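Local structure of KLLA0F20702p (5Y5A) at residues T11-F15 and K44-M48; L49-I54 and L140-Y145; S293-K298 and F315-P319; G252-Y256 and Q363-L367. The protein is the Est1 component of the yeast telomerase system, here a large helical fragment, and probably recruits telomerase to telomeres by binding Cdc13. One frame throughout, in Å; residues are numbered along the deposited sequence.

Contacts 1 and 2 share helix 33-53, whose successive turns meet helix 7-21 and then helix 113-144; both are only partly buried, and their centres lie about 17 Å apart. Contacts 3 and 4 are buried and belong to the Est1 DNA/RNA binding family region. Their centres are about 14 Å apart and they touch through I317 and L318, with contact 3 nested in the loop that contact 4 closes. Chemistry varies with place: contact 1 is hydrophobic with a methionine sulfur against a ring, contact 2 adds a tyrosine bond to a backbone carbonyl, contact 3 includes a bridging water, and contact 4 joins two side-chain amides beside a tyrosine face.

Contact 1: residues T11-F15 and K44-M48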
loop_
_atom_site.group_PDB
_atom_site.type_symbol
_atom_site.label_atom_id
_atom_site.label_comp_id
_atom_site.label_asym_id
_atom_site.label_seq_id
_atom_site.Cartn_x
_atom_site.Cartn_y
_atom_site.Cartn_z
ATOM N N THR A 11 -27.280 19.990 -5.557
ATOM C CA THR A 11 -27.222 19.923 -7.008
ATOM C C THR A 11 -26.881 18.514 -7.481
ATOM O O THR A 11 -27.484 18.005 -8.424
ATOM C CB THR A 11 -26.189 20.914 -7.570
ATOM O OG1 THR A 11 -26.473 22.230 -7.078
ATOM C CG2 THR A 11 -26.225 20.923 -9.090
ATOM N N PHE A 12 -25.920 17.881 -6.817
ATOM C CA PHE A 12 -25.462 16.561 -7.237
ATOM C C PHE A 12 -26.443 15.465 -6.859
ATOM O O PHE A 12 -26.565 14.465 -7.566
ATOM C CB PHE A 12 -24.081 16.266 -6.657
ATOM C CG PHE A 12 -22.966 16.710 -7.546
ATOM C CD1 PHE A 12 -22.486 18.007 -7.484
ATOM C CD2 PHE A 12 -22.423 15.841 -8.476
ATOM C CE1 PHE A 12 -21.468 18.424 -8.320
ATOM C CE2 PHE A 12 -21.405 16.250 -9.315
ATOM C CZ PHE A 12 -20.926 17.543 -9.236
ATOM N N SER A 13 -27.143 15.653 -5.748
ATOM C CA SER A 13 -28.220 14.750 -5.382
ATOM C C SER A 13 -29.259 14.733 -6.499
ATOM O O SER A 13 -29.807 13.684 -6.841
ATOM C CB SER A 13 -28.853 15.172 -4.057
ATOM O OG SER A 13 -30.052 14.460 -3.820
ATOM N N GLY A 14 -29.504 15.905 -7.076
ATOM C CA GLY A 14 -30.429 16.049 -8.184
ATOM C C GLY A 14 -29.978 15.333 -9.442
ATOM O O GLY A 14 -30.800 14.806 -10.187
ATOM N N PHE A 15 -28.672 15.318 -9.688
ATOM C CA PHE A 15 -28.134 14.588 -10.827
ATOM C C PHE A 15 -28.448 13.115 -10.665
ATOM O O PHE A 15 -28.906 12.455 -11.599
ATOM C CB PHE A 15 -26.623 14.787 -10.953
ATOM C CG PHE A 15 -26.222 16.189 -11.290
ATOM C CD1 PHE A 15 -27.114 17.049 -11.897
ATOM C CD2 PHE A 15 -24.951 16.647 -10.997
ATOM C CE1 PHE A 15 -26.748 18.340 -12.205
ATOM C CE2 PHE A 15 -24.581 17.940 -11.305
ATOM C CZ PHE A 15 -25.479 18.785 -11.907
ATOM N N LYS A 44 -22.642 20.566 -17.167
ATOM C CA LYS A 44 -22.749 21.426 -15.995
ATOM C C LYS A 44 -21.550 21.247 -15.082
ATOM O O LYS A 44 -21.022 22.213 -14.537
ATOM C CB LYS A 44 -24.032 21.135 -15.221
ATOM C CG LYS A 44 -25.295 21.578 -15.920
ATOM C CD LYS A 44 -26.503 21.437 -15.010
ATOM C CE LYS A 44 -27.751 21.999 -15.669
ATOM N NZ LYS A 44 -28.929 21.930 -14.763
ATOM N N ILE A 45 -21.126 19.998 -14.922
ATOM C CA ILE A 45 -20.021 19.674 -14.036
ATOM C C ILE A 45 -18.719 20.263 -14.568
ATOM O O ILE A 45 -17.958 20.882 -13.818
ATOM C CB ILE A 45 -19.883 18.153 -13.857
ATOM C CG1 ILE A 45 -21.110 17.595 -13.133
ATOM C CG2 ILE A 45 -18.606 17.807 -13.097
ATOM C CD1 ILE A 45 -21.047 16.098 -12.893
ATOM N N MET A 46 -18.479 20.081 -15.867
ATOM C CA MET A 46 -17.299 20.635 -16.524
ATOM C C MET A 46 -17.237 22.136 -16.295
ATOM O O MET A 46 -16.161 22.721 -16.184
ATOM C CB MET A 46 -17.309 20.324 -18.025
ATOM C CG MET A 46 -16.831 18.915 -18.377
ATOM S SD MET A 46 -17.065 18.463 -20.116
ATOM C CE MET A 46 -16.458 16.774 -20.129
ATOM N N GLN A 47 -18.411 22.750 -16.209
ATOM C CA GLN A 47 -18.515 24.180 -15.968
ATOM C C GLN A 47 -18.212 24.555 -14.521
ATOM O O GLN A 47 -17.638 25.610 -14.262
ATOM C CB GLN A 47 -19.904 24.662 -16.343
ATOM C CG GLN A 47 -20.065 26.150 -16.292
ATOM C CD GLN A 47 -21.316 26.561 -16.994
ATOM O OE1 GLN A 47 -21.935 25.749 -17.670
ATOM N NE2 GLN A 47 -21.704 27.818 -16.843
ATOM N N MET A 48 -18.612 23.703 -13.581
ATOM C CA MET A 48 -18.263 23.917 -12.182
ATOM C C MET A 48 -16.758 23.857 -12.031
ATOM O O MET A 48 -16.155 24.686 -11.346
ATOM C CB MET A 48 -18.920 22.874 -11.284
ATOM C CG MET A 48 -20.435 22.902 -11.309
ATOM S SD MET A 48 -21.093 21.493 -10.405
ATOM C CE MET A 48 -22.842 21.655 -10.732
#
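The carbonyl oxygen of K44 accepts the N-H of M48 (K44 O to M48 N 3.0 Å) and a weaker one from Q47, and the helical turn so held presents K44 and M48 on the flank that meets F15. What crosses between the helices is apolar. I45 sends its CD1 across F12 at about a right angle, 3.6 Å from F12 CE2, while its CG1 lies 3.9 Å from F15 CE2. M48 is extended beyond CG, which carries SD obliquely against F12, 3.7 Å from F12 CE1, and lets the methyl CE continue to the edge of the F15 ring. That same methyl meets T11 CG2 tip to tip at 3.8 Å. The two phenylalanines also brace each other, F15 CD2 resting over the rim of one F12 face, and T11 O stands over the centre of the F15 ring. At the outer side the aliphatic part of K44 passes F15. L84 and T85 of helix 78-105 pack on F12 from beyond the pair. This is a Met-aromatic contact set in a nearly antiparallel helix pair (157° between the short axes), at the N-terminal end of a largely helical fold.

Contact 2: residues L49-I54 and L140-Y145; sequences LLQSLI and LIFANY
Y145 turns the edge of its ring to L53, whose carbonyl oxygen lies in the ring plane, while one face of the ring carries N144 CB near its rim. The hydroxyl donates to that carbonyl, with Y145 OH only 2.5 Å from L53 O, a length so short that its exact value is doubtful. F180 meets the same ring edge-to-face from outside the two segments. The second flat group is the amide of N144, which folds back on its own helix: ND2 reaches L140 O at 3.1 Å, with the N-H almost straight (174°) and the acceptor in the amide plane. L140 O also takes the backbone N-H groups of A143 and N144, so three donors grip it. Held this way, the amide is a fixed surface for I54, whose CD1 crosses it at about a right angle, 3.7 Å from both ND2 and OD1 of N144.

Beside these polar groups the leucines cross and touch by their methyls. L140 swings CG opposite its backbone nitrogen (chi1 171°), which presents both methyls to the other helix: CD2 meets L50 CD2 at 3.9 Å and L53 CD1 at 4.1 Å, and CD1 meets I54 CD1. L53 CD1 also rests 4.0 Å from I141 CG1. The chemistry is thus a hydrophobic seam between helices 33-53 and 113-144, held by the leucine packing and by the three donors at L140 O that steady the N144 amide; the tyrosine-carbonyl bond, its length uncertain, probably adds a polar link where helix 113-144 ends.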
loop_
_atom_site.group_PDB
_atom_site.type_symbol
_atom_site.label_atom_id
_atom_site.label_comp_id
_atom_site.label_asym_id
_atom_site.label_seq_id
_atom_site.Cartn_x
_atom_site.Cartn_y
_atom_site.Cartn_z
ATOM N N LEU A 49 -16.162 22.872 -12.697
ATOM C CA LEU A 49 -14.728 22.621 -12.620
ATOM C C LEU A 49 -13.921 23.746 -13.257
ATOM O O LEU A 49 -12.818 24.051 -12.810
ATOM C CB LEU A 49 -14.392 21.283 -13.279
ATOM C CG LEU A 49 -14.834 20.049 -12.488
ATOM C CD1 LEU A 49 -14.753 18.785 -13.337
ATOM C CD2 LEU A 49 -13.990 19.903 -11.225
ATOM N N LEU A 50 -14.474 24.357 -14.298
ATOM C CA LEU A 50 -13.849 25.516 -14.918
ATOM C C LEU A 50 -13.823 26.681 -13.942
ATOM O O LEU A 50 -12.769 27.270 -13.703
ATOM C CB LEU A 50 -14.587 25.922 -16.191
ATOM C CG LEU A 50 -14.187 25.243 -17.499
ATOM C CD1 LEU A 50 -15.030 25.791 -18.633
ATOM C CD2 LEU A 50 -12.711 25.455 -17.781
ATOM N N GLN A 51 -14.988 27.003 -13.380
ATOM C CA GLN A 51 -15.107 28.058 -12.376
ATOM C C GLN A 51 -14.198 27.787 -11.184
ATOM O O GLN A 51 -13.768 28.713 -10.501
ATOM C CB GLN A 51 -16.557 28.195 -11.907
ATOM C CG GLN A 51 -17.474 28.912 -12.900
ATOM C CD GLN A 51 -18.943 28.533 -12.745
ATOM O OE1 GLN A 51 -19.270 27.433 -12.298
ATOM N NE2 GLN A 51 -19.834 29.445 -13.119
ATOM N N SER A 52 -13.897 26.513 -10.947
ATOM C CA SER A 52 -13.067 26.113 -9.816
ATOM C C SER A 52 -11.570 26.202 -10.086
ATOM O O SER A 52 -10.779 26.197 -9.150
ATOM C CB SER A 52 -13.399 24.678 -9.394
ATOM O OG SER A 52 -14.677 24.603 -8.797
ATOM N N LEU A 53 -11.173 26.274 -11.351
ATOM C CA LEU A 53 -9.764 26.080 -11.679
ATOM C C LEU A 53 -9.157 27.141 -12.599
ATOM O O LEU A 53 -7.991 27.027 -12.979
ATOM C CB LEU A 53 -9.573 24.695 -12.303
ATOM C CG LEU A 53 -9.983 23.511 -11.423
ATOM C CD1 LEU A 53 -9.896 22.199 -12.184
ATOM C CD2 LEU A 53 -9.122 23.459 -10.171
ATOM N N ILE A 54 -9.927 28.166 -12.953
ATOM C CA ILE A 54 -9.397 29.262 -13.761
ATOM C C ILE A 54 -9.453 30.586 -13.000
ATOM O O ILE A 54 -8.589 31.451 -13.166
ATOM C CB ILE A 54 -10.165 29.409 -15.093
ATOM C CG1 ILE A 54 -10.284 28.056 -15.793
ATOM C CG2 ILE A 54 -9.483 30.419 -16.003
ATOM C CD1 ILE A 54 -8.955 27.399 -16.080
ATOM N N LEU A 140 -6.971 19.992 -18.634
ATOM C CA LEU A 140 -7.231 21.375 -18.256
ATOM C C LEU A 140 -6.192 21.847 -17.256
ATOM O O LEU A 140 -5.571 22.893 -17.435
ATOM C CB LEU A 140 -8.631 21.527 -17.659
ATOM C CG LEU A 140 -8.930 22.894 -17.034
ATOM C CD1 LEU A 140 -8.970 23.980 -18.099
ATOM C CD2 LEU A 140 -10.222 22.883 -16.236
ATOM N N ILE A 141 -6.003 21.051 -16.210
ATOM C CA ILE A 141 -5.105 21.394 -15.119
ATOM C C ILE A 141 -3.665 21.560 -15.594
ATOM O O ILE A 141 -3.030 22.577 -15.324
ATOM C CB ILE A 141 -5.161 20.330 -14.014
ATOM C CG1 ILE A 141 -6.488 20.430 -13.262
ATOM C CG2 ILE A 141 -3.996 20.489 -13.054
ATOM C CD1 ILE A 141 -6.737 19.272 -12.321
ATOM N N PHE A 142 -3.177 20.574 -16.310
ATOM C CA PHE A 142 -1.824 20.588 -16.801
ATOM C C PHE A 142 -1.568 21.631 -17.877
ATOM O O PHE A 142 -0.434 21.944 -18.177
ATOM C CB PHE A 142 -1.463 19.209 -17.321
ATOM C CG PHE A 142 -1.070 18.242 -16.249
ATOM C CD1 PHE A 142 -2.017 17.554 -15.549
ATOM C CD2 PHE A 142 0.248 18.024 -15.949
ATOM C CE1 PHE A 142 -1.667 16.670 -14.565
ATOM C CE2 PHE A 142 0.606 17.136 -14.967
ATOM C CZ PHE A 142 -0.355 16.458 -14.275
ATOM N N ALA A 143 -2.629 22.160 -18.459
ATOM C CA ALA A 143 -2.512 23.176 -19.503
ATOM C C ALA A 143 -2.346 24.576 -18.920
ATOM O O ALA A 143 -1.713 25.441 -19.527
ATOM C CB ALA A 143 -3.721 23.135 -20.426
ATOM N N ASN A 144 -2.924 24.798 -17.744
ATOM C CA ASN A 144 -2.865 26.105 -17.092
ATOM C C ASN A 144 -1.684 26.275 -16.140
ATOM O O ASN A 144 -1.073 27.343 -16.081
ATOM C CB ASN A 144 -4.159 26.367 -16.319
ATOM C CG ASN A 144 -5.277 26.868 -17.202
ATOM O OD1 ASN A 144 -5.491 28.076 -17.326
ATOM N ND2 ASN A 144 -6.002 25.944 -17.819
ATOM N N TYR A 145 -1.363 25.226 -15.390
ATOM C CA TYR A 145 -0.422 25.371 -14.288
ATOM C C TYR A 145 0.759 24.404 -14.365
ATOM O O TYR A 145 0.622 23.269 -14.829
ATOM C CB TYR A 145 -1.164 25.196 -12.959
ATOM C CG TYR A 145 -2.431 26.028 -12.861
ATOM C CD1 TYR A 145 -2.369 27.409 -12.716
ATOM C CD2 TYR A 145 -3.689 25.432 -12.916
ATOM C CE1 TYR A 145 -3.520 28.172 -12.628
ATOM C CE2 TYR A 145 -4.846 26.190 -12.828
ATOM C CZ TYR A 145 -4.754 27.558 -12.683
ATOM O OH TYR A 145 -5.895 28.321 -12.594
#

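Contact 3: residues S293-K298 and F315-P319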
loop_
_atom_site.group_PDB
_atom_site.type_symbol
_atom_site.label_atom_id
_atom_site.label_comp_id
_atom_site.label_asym_id
_atom_site.label_seq_id
_atom_site.Cartn_x
_atom_site.Cartn_y
_atom_site.Cartn_z
ATOM N N SER A 293 -9.082 -20.853 -2.523
ATOM C CA SER A 293 -7.693 -20.732 -2.938
ATOM C C SER A 293 -6.794 -21.620 -2.092
ATOM O O SER A 293 -5.915 -22.304 -2.613
ATOM C CB SER A 293 -7.221 -19.279 -2.836
ATOM O OG SER A 293 -7.762 -18.499 -3.879
ATOM N N LEU A 294 -7.017 -21.601 -0.782
ATOM C CA LEU A 294 -6.254 -22.448 0.109
ATOM C C LEU A 294 -6.500 -23.927 -0.238
ATOM O O LEU A 294 -5.587 -24.742 -0.121
ATOM C CB LEU A 294 -6.595 -22.135 1.571
ATOM C CG LEU A 294 -6.191 -20.719 2.007
ATOM C CD1 LEU A 294 -6.748 -20.354 3.377
ATOM C CD2 LEU A 294 -4.665 -20.541 1.994
ATOM N N ASP A 295 -7.711 -24.258 -0.695
ATOM C CA ASP A 295 -8.010 -25.612 -1.185
ATOM C C ASP A 295 -7.143 -25.969 -2.392
ATOM O O ASP A 295 -6.559 -27.062 -2.458
ATOM C CB ASP A 295 -9.486 -25.769 -1.596
ATOM C CG ASP A 295 -10.447 -25.736 -0.423
ATOM O OD1 ASP A 295 -10.001 -25.754 0.740
ATOM O OD2 ASP A 295 -11.670 -25.713 -0.676
ATOM N N ASP A 296 -7.097 -25.057 -3.362
ATOM C CA ASP A 296 -6.342 -25.285 -4.590
ATOM C C ASP A 296 -4.857 -25.432 -4.269
ATOM O O ASP A 296 -4.172 -26.261 -4.847
ATOM C CB ASP A 296 -6.549 -24.143 -5.588
ATOM C CG ASP A 296 -8.013 -23.928 -5.948
ATOM O OD1 ASP A 296 -8.799 -24.904 -5.936
ATOM O OD2 ASP A 296 -8.375 -22.773 -6.253
ATOM N N LEU A 297 -4.363 -24.624 -3.338
ATOM C CA LEU A 297 -2.958 -24.703 -2.982
ATOM C C LEU A 297 -2.653 -26.013 -2.266
ATOM O O LEU A 297 -1.626 -26.634 -2.528
ATOM C CB LEU A 297 -2.547 -23.514 -2.124
ATOM C CG LEU A 297 -2.374 -22.217 -2.915
ATOM C CD1 LEU A 297 -2.079 -21.074 -1.975
ATOM C CD2 LEU A 297 -1.259 -22.363 -3.942
ATOM N N LYS A 298 -3.553 -26.442 -1.383
ATOM C CA LYS A 298 -3.344 -27.682 -0.639
ATOM C C LYS A 298 -3.013 -28.851 -1.564
ATOM O O LYS A 298 -2.097 -29.623 -1.291
ATOM C CB LYS A 298 -4.569 -28.034 0.208
ATOM C CG LYS A 298 -4.406 -29.368 0.931
ATOM C CD LYS A 298 -5.574 -29.701 1.830
ATOM C CE LYS A 298 -5.356 -31.057 2.485
ATOM N NZ LYS A 298 -6.602 -31.610 3.084
ATOM N N PHE A 315 0.023 -16.489 0.077
ATOM C CA PHE A 315 -1.197 -16.930 0.731
ATOM C C PHE A 315 -1.045 -17.455 2.150
ATOM O O PHE A 315 -1.918 -17.225 2.976
ATOM C CB PHE A 315 -1.870 -18.006 -0.117
ATOM C CG PHE A 315 -2.643 -17.460 -1.270
ATOM C CD1 PHE A 315 -2.006 -17.098 -2.445
ATOM C CD2 PHE A 315 -4.012 -17.289 -1.177
ATOM C CE1 PHE A 315 -2.721 -16.588 -3.507
ATOM C CE2 PHE A 315 -4.732 -16.782 -2.238
ATOM C CZ PHE A 315 -4.086 -16.433 -3.407
ATOM N N TYR A 316 0.033 -18.173 2.440
ATOM C CA TYR A 316 0.079 -18.924 3.689
ATOM C C TYR A 316 0.317 -18.038 4.895
ATOM O O TYR A 316 0.171 -18.487 6.025
ATOM C CB TYR A 316 1.134 -20.035 3.627
ATOM C CG TYR A 316 0.626 -21.278 2.918
ATOM C CD1 TYR A 316 -0.438 -21.196 2.038
ATOM C CD2 TYR A 316 1.191 -22.532 3.144
ATOM C CE1 TYR A 316 -0.918 -22.303 1.385
ATOM C CE2 TYR A 316 0.704 -23.668 2.485
ATOM C CZ TYR A 316 -0.354 -23.536 1.607
ATOM O OH TYR A 316 -0.867 -24.630 0.930
ATOM N N ILE A 317 0.660 -16.774 4.673
ATOM C CA ILE A 317 0.787 -15.866 5.797
ATOM C C ILE A 317 -0.602 -15.367 6.216
ATOM O O ILE A 317 -0.783 -14.879 7.324
ATOM C CB ILE A 317 1.713 -14.657 5.472
ATOM C CG1 ILE A 317 2.169 -13.965 6.764
ATOM C CG2 ILE A 317 1.029 -13.688 4.511
ATOM C CD1 ILE A 317 3.015 -12.708 6.542
ATOM N N LEU A 318 -1.561 -15.471 5.327
ATOM C CA LEU A 318 -2.889 -14.989 5.581
ATOM C C LEU A 318 -3.602 -15.659 6.719
ATOM O O LEU A 318 -4.093 -14.988 7.576
ATOM C CB LEU A 318 -3.706 -14.965 4.316
ATOM C CG LEU A 318 -3.135 -14.071 3.239
ATOM C CD1 LEU A 318 -3.954 -14.129 1.988
ATOM C CD2 LEU A 318 -3.025 -12.649 3.704
ATOM N N PRO A 319 -3.658 -16.972 6.756
ATOM C CA PRO A 319 -4.309 -17.600 7.914
ATOM C C PRO A 319 -3.608 -17.338 9.246
ATOM O O PRO A 319 -4.253 -17.426 10.289
ATOM C CB PRO A 319 -4.253 -19.095 7.579
ATOM C CG PRO A 319 -4.197 -19.141 6.100
ATOM C CD PRO A 319 -3.330 -17.970 5.723
HETATM O O HOH W 1 -3.654 -24.784 1.442
#
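L297 and F315 cross at about a right angle: the leucine brings CD1 against the root of the phenylalanine, 3.6 Å from F315 CB, and the ring's far corner, CE2, reaches S293 CB at 3.6 Å. S293 and L297 thus hold the ring at two points one helical turn apart. L294, one turn back on the same face, slides past Y316 and P319, which come from the opposite direction, with CD1 3.9 Å from P319 CG and CD2 4.2 Å from Y316 CE1. The tyrosine ring passes beside L297 as well, CE1 lying 3.8 Å from L297 CD1. A type I turn from F315 to L318, closed by L318 N to F315 O, spaces these residues so that both aromatic rings and the proline face the same helix. F251 of helix 251-263 packs on F315 and on S293. Trimming F315 to an alanine would probably open a gap beside L297 and S293 and leave F251 without its aromatic neighbour.

The polar end of Y316 is handled separately. A water donates to L294 O, at a doubtfully short 2.5 Å, and to Y316 OH at 2.8 Å, probably linking the helix carbonyl to the ring, and the hydroxyl is hydrogen-bonded as well to E301. Within a buried, otherwise greasy joint, this water and E301 satisfy the tyrosine oxygen and would be expected to keep its ring from shifting.

Contact 4: residues G252-Y256 and Q363-L367; sequences GNAAY and QDLIL
Both Y256 (chi1 169°) and Q363 (chi1 -170°) carry CG opposite the backbone nitrogen, and the torsions launch the two side chains toward each other between the helices, where they overlap. Q363 lays CG over one face of the Y256 ring, a CH-pi contact with CG 3.7 Å from the ring centroid, and its amide lies nearly flat along the ring (planes 15° apart), with OE1 3.4 Å from Y256 CD2. Its NE2 goes on to donate to N253 OD1 at 2.9 Å. The acceptor lies in the Q363 amide plane but, with the two amides almost perpendicular, the donor comes from above the N253 carbonyl plane. I366 meets the ring at its edge, CG2 3.6 Å from Y256 CE1. L367 tucks CD1 against the tyrosine backbone, 3.7 Å from Y256 CA, with A255 close by. The hydroxyl bonds R260, one turn further along the same helix. A serine in place of Y256 would probably leave Q363 without the ring face it lies on, R260 without its hydroxyl partner, and a gap against I366. The arrangement is close helix-to-helix packing inside the Est1 DNA/RNA binding region, a family of the TPR clan.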
loop_
_atom_site.group_PDB
_atom_site.type_symbol
_atom_site.label_atom_id
_atom_site.label_comp_id
_atom_site.label_asym_id
_atom_site.label_seq_id
_atom_site.Cartn_x
_atom_site.Cartn_y
_atom_site.Cartn_z
ATOM N N GLY A 252 -3.407 -12.236 -1.288
ATOM C CA GLY A 252 -2.354 -11.677 -0.454
ATOM C C GLY A 252 -2.029 -10.252 -0.874
ATOM O O GLY A 252 -1.873 -9.374 -0.031
ATOM N N ASN A 253 -1.919 -10.025 -2.184
ATOM C CA ASN A 253 -1.790 -8.674 -2.723
ATOM C C ASN A 253 -2.985 -7.816 -2.288
ATOM O O ASN A 253 -2.830 -6.635 -1.978
ATOM C CB ASN A 253 -1.696 -8.691 -4.259
ATOM C CG ASN A 253 -0.429 -9.386 -4.787
ATOM O OD1 ASN A 253 0.413 -9.870 -4.025
ATOM N ND2 ASN A 253 -0.309 -9.447 -6.110
ATOM N N ALA A 254 -4.173 -8.416 -2.255
ATOM C CA ALA A 254 -5.389 -7.684 -1.887
ATOM C C ALA A 254 -5.350 -7.261 -0.424
ATOM O O ALA A 254 -5.579 -6.089 -0.086
ATOM C CB ALA A 254 -6.648 -8.535 -2.176
ATOM N N ALA A 255 -5.048 -8.223 0.445
ATOM C CA ALA A 255 -4.905 -7.968 1.875
ATOM C C ALA A 255 -3.889 -6.868 2.136
ATOM O O ALA A 255 -4.125 -5.970 2.941
ATOM C CB ALA A 255 -4.491 -9.252 2.608
ATOM N N TYR A 256 -2.749 -6.951 1.458
ATOM C CA TYR A 256 -1.697 -5.957 1.622
ATOM C C TYR A 256 -2.187 -4.561 1.228
ATOM O O TYR A 256 -1.997 -3.595 1.964
ATOM C CB TYR A 256 -0.460 -6.345 0.801
ATOM C CG TYR A 256 0.557 -5.234 0.706
ATOM C CD1 TYR A 256 1.270 -4.815 1.827
ATOM C CD2 TYR A 256 0.796 -4.592 -0.501
ATOM C CE1 TYR A 256 2.195 -3.788 1.740
ATOM C CE2 TYR A 256 1.718 -3.571 -0.597
ATOM C CZ TYR A 256 2.412 -3.171 0.519
ATOM O OH TYR A 256 3.325 -2.149 0.401
ATOM N N GLN A 363 6.851 -7.886 0.641
ATOM C CA GLN A 363 5.452 -7.499 0.812
ATOM C C GLN A 363 4.868 -8.118 2.077
ATOM O O GLN A 363 4.160 -7.453 2.827
ATOM C CB GLN A 363 4.615 -7.906 -0.403
ATOM C CG GLN A 363 3.210 -7.310 -0.370
ATOM C CD GLN A 363 2.451 -7.521 -1.662
ATOM O OE1 GLN A 363 2.511 -6.689 -2.572
ATOM N NE2 GLN A 363 1.733 -8.638 -1.751
ATOM N N ASP A 364 5.195 -9.386 2.316
ATOM C CA ASP A 364 4.730 -10.100 3.498
ATOM C C ASP A 364 5.144 -9.396 4.791
ATOM O O ASP A 364 4.365 -9.324 5.738
ATOM C CB ASP A 364 5.266 -11.537 3.502
ATOM C CG ASP A 364 4.468 -12.472 2.604
ATOM O OD1 ASP A 364 3.601 -11.997 1.834
ATOM O OD2 ASP A 364 4.728 -13.696 2.667
ATOM N N LEU A 365 6.377 -8.892 4.817
ATOM C CA LEU A 365 6.899 -8.162 5.969
ATOM C C LEU A 365 6.066 -6.921 6.271
ATOM O O LEU A 365 5.627 -6.717 7.401
ATOM C CB LEU A 365 8.363 -7.771 5.733
ATOM C CG LEU A 365 8.962 -6.809 6.759
ATOM C CD1 LEU A 365 9.193 -7.497 8.097
ATOM C CD2 LEU A 365 10.258 -6.183 6.239
ATOM N N ILE A 366 5.824 -6.102 5.256
ATOM C CA ILE A 366 5.038 -4.884 5.448
ATOM C C ILE A 366 3.576 -5.172 5.805
ATOM O O ILE A 366 3.009 -4.522 6.691
ATOM C CB ILE A 366 5.084 -4.004 4.202
ATOM C CG1 ILE A 366 6.541 -3.678 3.859
ATOM C CG2 ILE A 366 4.288 -2.723 4.424
ATOM C CD1 ILE A 366 6.732 -3.336 2.405
ATOM N N LEU A 367 2.969 -6.141 5.120
ATOM C CA LEU A 367 1.621 -6.589 5.467
ATOM C C LEU A 367 1.540 -6.950 6.957
ATOM O O LEU A 367 0.638 -6.512 7.668
ATOM C CB LEU A 367 1.224 -7.791 4.614
ATOM C CG LEU A 367 -0.003 -8.597 5.044
ATOM C CD1 LEU A 367 -1.293 -7.789 4.855
ATOM C CD2 LEU A 367 -0.077 -9.900 4.265
#